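Local coordinates for hypothetical protein (Geobacillus stearothermophilus, PDB 1SFS) that is of uncharacterised function but carries a glycoside hydrolase-like domain and is possibly a bacterial lysozyme, at residues P158-V171 / Y201-W213. Residues are numbered along the deposited sequence; the frame is centred on the assembly and turned at random.
Sequences PTKGDFAAAYCEAV and YQPAAPPCSANVW
Cys168, on helix 163-173, and Cys208, in the loop leading into strand 211-218, are joined by a disulfide whose chi3 of -93° lies close to the relaxed right angle. Cys208 reaches it with SG between its own N and carbonyl carbon. Pro207 CD packs against Cys168 SG at 3.7 Å and also meets the methyl of Ala164.

One helical turn from Ala164, Tyr167 extends toward the loop with CG opposite its backbone N (chi1 174°), which carries the hydroxyl past the disulfide to the chain beyond it. There Tyr167 OH donates to Ser209 O at 2.7 Å, in the carbonyl plane and on a lone pair, with a C=O...O angle of 138°. A water donates to the same hydroxyl and accepts from Asn211 N. Pro206 CG approaches Tyr167 CD2 obliquely, at 3.7 Å, and Cys208 SG makes an oblique sulfur-aromatic contact 4.6 Å from the ring centroid. A phenylalanine in place of Tyr167 would probably keep this packing but leave Ser209 O and the bridging water without their hydroxyl partner.

Before the helix, Pro158 CB rests against Pro206 N, while Thr159 turns CG2 to the methyl of Ala204 and its hydroxyl to Asp157. A second water donates to Pro158 O and, at longer range (3.3 Å), to Ala205 O. Tyr167 and Pro206 also touch Ile183 of strand 182-185, placing the contact beside the sheet. The disulfide thus fixes the spacing of the loop and helix 163-173, while the Tyr167 bond satisfies the carbonyl of Ser209 just beyond it.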
# COMPACT_ATOMS: atom_id res chain seq x y z
N PRO A 158 -0.83 -9.16 8.85
CA PRO A 158 -0.95 -9.23 10.30
C PRO A 158 -1.09 -10.65 10.86
O PRO A 158 -1.20 -10.67 12.11
CB PRO A 158 -2.27 -8.48 10.60
CG PRO A 158 -2.53 -7.64 9.39
CD PRO A 158 -1.97 -8.45 8.26
N THR A 159 -1.05 -11.71 10.10
CA THR A 159 -1.25 -13.08 10.53
C THR A 159 -0.05 -13.95 10.32
O THR A 159 -0.08 -15.11 10.74
CB THR A 159 -2.45 -13.73 9.82
OG1 THR A 159 -2.09 -14.05 8.45
CG2 THR A 159 -3.67 -12.84 9.84
N LYS A 160 1.02 -13.51 9.69
CA LYS A 160 2.16 -14.37 9.41
C LYS A 160 3.39 -13.49 9.47
O LYS A 160 3.34 -12.40 8.90
CB LYS A 160 2.03 -15.06 8.05
CG LYS A 160 3.31 -15.79 7.63
CD LYS A 160 2.98 -16.85 6.57
CE LYS A 160 4.27 -17.44 6.00
NZ LYS A 160 5.18 -17.98 7.06
N GLY A 161 4.40 -13.92 10.17
CA GLY A 161 5.64 -13.20 10.31
C GLY A 161 5.57 -12.16 11.38
O GLY A 161 4.59 -12.05 12.13
N ASP A 162 6.61 -11.38 11.46
CA ASP A 162 6.92 -10.47 12.55
C ASP A 162 6.07 -9.21 12.60
O ASP A 162 6.18 -8.48 13.61
CB ASP A 162 8.41 -10.09 12.41
CG ASP A 162 9.60 -10.97 12.70
OD1 ASP A 162 10.83 -10.62 12.35
OD2 ASP A 162 9.32 -12.00 13.33
N PHE A 163 5.35 -8.86 11.57
CA PHE A 163 4.74 -7.53 11.51
C PHE A 163 3.84 -7.23 12.70
O PHE A 163 3.94 -6.14 13.29
CB PHE A 163 3.98 -7.32 10.21
CG PHE A 163 3.23 -6.01 10.21
CD1 PHE A 163 3.92 -4.83 9.95
CD2 PHE A 163 1.89 -5.95 10.50
CE1 PHE A 163 3.23 -3.61 9.99
CE2 PHE A 163 1.24 -4.74 10.56
CZ PHE A 163 1.89 -3.56 10.30
N ALA A 164 2.90 -8.10 13.00
CA ALA A 164 1.88 -7.70 13.98
C ALA A 164 2.50 -7.38 15.36
O ALA A 164 2.10 -6.38 15.96
CB ALA A 164 0.82 -8.79 14.09
N ALA A 165 3.41 -8.20 15.82
CA ALA A 165 4.02 -7.94 17.12
C ALA A 165 4.85 -6.67 17.07
O ALA A 165 4.88 -5.90 18.05
CB ALA A 165 4.82 -9.15 17.61
N ALA A 166 5.60 -6.45 15.98
CA ALA A 166 6.40 -5.25 15.84
C ALA A 166 5.54 -4.00 15.86
O ALA A 166 5.87 -3.00 16.50
CB ALA A 166 7.23 -5.34 14.56
N TYR A 167 4.43 -4.04 15.12
CA TYR A 167 3.51 -2.95 15.07
C TYR A 167 2.93 -2.66 16.43
O TYR A 167 2.87 -1.52 16.88
CB TYR A 167 2.39 -3.25 14.00
CG TYR A 167 1.32 -2.21 14.02
CD1 TYR A 167 1.47 -0.98 13.36
CD2 TYR A 167 0.15 -2.43 14.74
CE1 TYR A 167 0.45 -0.03 13.43
CE2 TYR A 167 -0.83 -1.47 14.83
CZ TYR A 167 -0.68 -0.27 14.16
OH TYR A 167 -1.63 0.72 14.26
N CYS A 168 2.46 -3.71 17.13
CA CYS A 168 1.82 -3.48 18.44
C CYS A 168 2.85 -2.97 19.45
O CYS A 168 2.49 -2.10 20.28
CB CYS A 168 1.07 -4.67 18.91
SG CYS A 168 -0.42 -5.01 17.88
N GLU A 169 4.10 -3.42 19.40
CA GLU A 169 5.12 -2.86 20.27
C GLU A 169 5.33 -1.40 19.93
O GLU A 169 5.43 -0.53 20.82
CB GLU A 169 6.41 -3.64 20.16
CG GLU A 169 7.56 -2.99 20.86
CD GLU A 169 8.90 -3.68 20.77
OE1 GLU A 169 9.91 -3.05 21.23
OE2 GLU A 169 8.94 -4.84 20.30
N ALA A 170 5.42 -1.07 18.64
CA ALA A 170 5.61 0.33 18.25
C ALA A 170 4.49 1.21 18.77
O ALA A 170 4.72 2.33 19.24
CB ALA A 170 5.75 0.43 16.75
N VAL A 171 3.25 0.76 18.67
CA VAL A 171 2.09 1.50 19.18
C VAL A 171 2.17 1.69 20.68
O VAL A 171 1.86 2.77 21.19
CB VAL A 171 0.79 0.81 18.79
CG1 VAL A 171 -0.41 1.41 19.52
CG2 VAL A 171 0.58 0.85 17.29
N TYR A 201 -16.12 -6.58 3.28
CA TYR A 201 -14.85 -6.09 3.82
C TYR A 201 -14.56 -6.69 5.19
O TYR A 201 -15.28 -6.43 6.14
CB TYR A 201 -14.91 -4.57 3.88
CG TYR A 201 -13.61 -3.89 4.27
CD1 TYR A 201 -12.60 -3.74 3.33
CD2 TYR A 201 -13.37 -3.41 5.55
CE1 TYR A 201 -11.40 -3.13 3.62
CE2 TYR A 201 -12.17 -2.78 5.85
CZ TYR A 201 -11.18 -2.66 4.89
OH TYR A 201 -9.98 -2.06 5.13
N GLN A 202 -13.49 -7.46 5.29
CA GLN A 202 -13.13 -8.18 6.51
C GLN A 202 -11.63 -8.47 6.59
O GLN A 202 -11.21 -9.64 6.78
CB GLN A 202 -13.96 -9.48 6.66
CG GLN A 202 -13.92 -10.34 5.46
CD GLN A 202 -14.97 -11.41 5.26
OE1 GLN A 202 -15.45 -11.38 4.13
NE2 GLN A 202 -15.25 -12.28 6.21
N PRO A 203 -10.77 -7.46 6.49
CA PRO A 203 -9.32 -7.77 6.62
C PRO A 203 -8.97 -8.25 8.01
O PRO A 203 -9.58 -7.83 9.02
CB PRO A 203 -8.68 -6.41 6.40
CG PRO A 203 -9.68 -5.42 6.77
CD PRO A 203 -11.00 -6.04 6.34
N ALA A 204 -7.93 -9.08 8.06
CA ALA A 204 -7.24 -9.36 9.35
C ALA A 204 -6.55 -8.08 9.83
O ALA A 204 -6.02 -7.31 9.06
CB ALA A 204 -6.21 -10.44 9.15
N ALA A 205 -6.52 -7.93 11.13
CA ALA A 205 -5.90 -6.77 11.77
C ALA A 205 -4.91 -7.22 12.82
O ALA A 205 -5.05 -8.28 13.39
CB ALA A 205 -6.99 -5.98 12.44
N PRO A 206 -3.93 -6.38 13.14
CA PRO A 206 -3.09 -6.69 14.31
C PRO A 206 -3.90 -6.59 15.57
O PRO A 206 -4.96 -5.98 15.59
CB PRO A 206 -2.05 -5.61 14.27
CG PRO A 206 -2.71 -4.47 13.61
CD PRO A 206 -3.60 -5.08 12.55
N PRO A 207 -3.43 -7.18 16.67
CA PRO A 207 -4.22 -7.24 17.91
C PRO A 207 -4.10 -5.99 18.76
O PRO A 207 -4.05 -6.13 19.98
CB PRO A 207 -3.68 -8.48 18.57
CG PRO A 207 -2.27 -8.53 18.18
CD PRO A 207 -2.23 -8.04 16.77
N CYS A 208 -4.03 -4.84 18.18
CA CYS A 208 -3.99 -3.56 18.88
C CYS A 208 -4.59 -2.50 17.96
O CYS A 208 -4.95 -2.77 16.81
CB CYS A 208 -2.58 -3.25 19.29
SG CYS A 208 -1.45 -3.06 17.89
N SER A 209 -4.65 -1.24 18.43
CA SER A 209 -5.26 -0.15 17.70
C SER A 209 -4.63 0.02 16.32
O SER A 209 -3.40 0.13 16.20
CB SER A 209 -5.00 1.16 18.46
OG SER A 209 -5.68 2.23 17.81
N ALA A 210 -5.48 0.12 15.30
CA ALA A 210 -5.00 0.33 13.95
C ALA A 210 -6.11 0.89 13.07
O ALA A 210 -7.28 0.72 13.32
CB ALA A 210 -4.52 -0.94 13.36
N ASN A 211 -5.66 1.53 11.99
CA ASN A 211 -6.51 2.00 10.91
C ASN A 211 -6.34 1.03 9.73
O ASN A 211 -5.49 1.26 8.86
CB ASN A 211 -6.12 3.40 10.49
CG ASN A 211 -6.19 4.41 11.58
OD1 ASN A 211 -7.22 4.55 12.21
ND2 ASN A 211 -5.06 5.07 11.86
N VAL A 212 -7.09 -0.05 9.70
CA VAL A 212 -6.95 -1.06 8.65
C VAL A 212 -7.93 -0.72 7.54
O VAL A 212 -9.10 -1.10 7.55
CB VAL A 212 -7.12 -2.50 9.16
CG1 VAL A 212 -6.84 -3.45 8.03
CG2 VAL A 212 -6.24 -2.76 10.35
N TRP A 213 -7.46 0.10 6.60
CA TRP A 213 -8.29 0.73 5.60
C TRP A 213 -8.18 0.16 4.22
O TRP A 213 -8.87 0.60 3.32
CB TRP A 213 -8.04 2.24 5.54
CG TRP A 213 -8.48 2.99 6.76
CD1 TRP A 213 -9.12 2.53 7.86
CD2 TRP A 213 -8.26 4.41 6.94
NE1 TRP A 213 -9.33 3.60 8.74
CE2 TRP A 213 -8.81 4.74 8.19
CE3 TRP A 213 -7.65 5.38 6.13
CZ2 TRP A 213 -8.76 6.04 8.67
CZ3 TRP A 213 -7.60 6.69 6.62
CH2 TRP A 213 -8.15 6.94 7.84
O HOH W 1 -2.62 -10.33 14.23
O HOH W 2 -2.79 1.66 11.81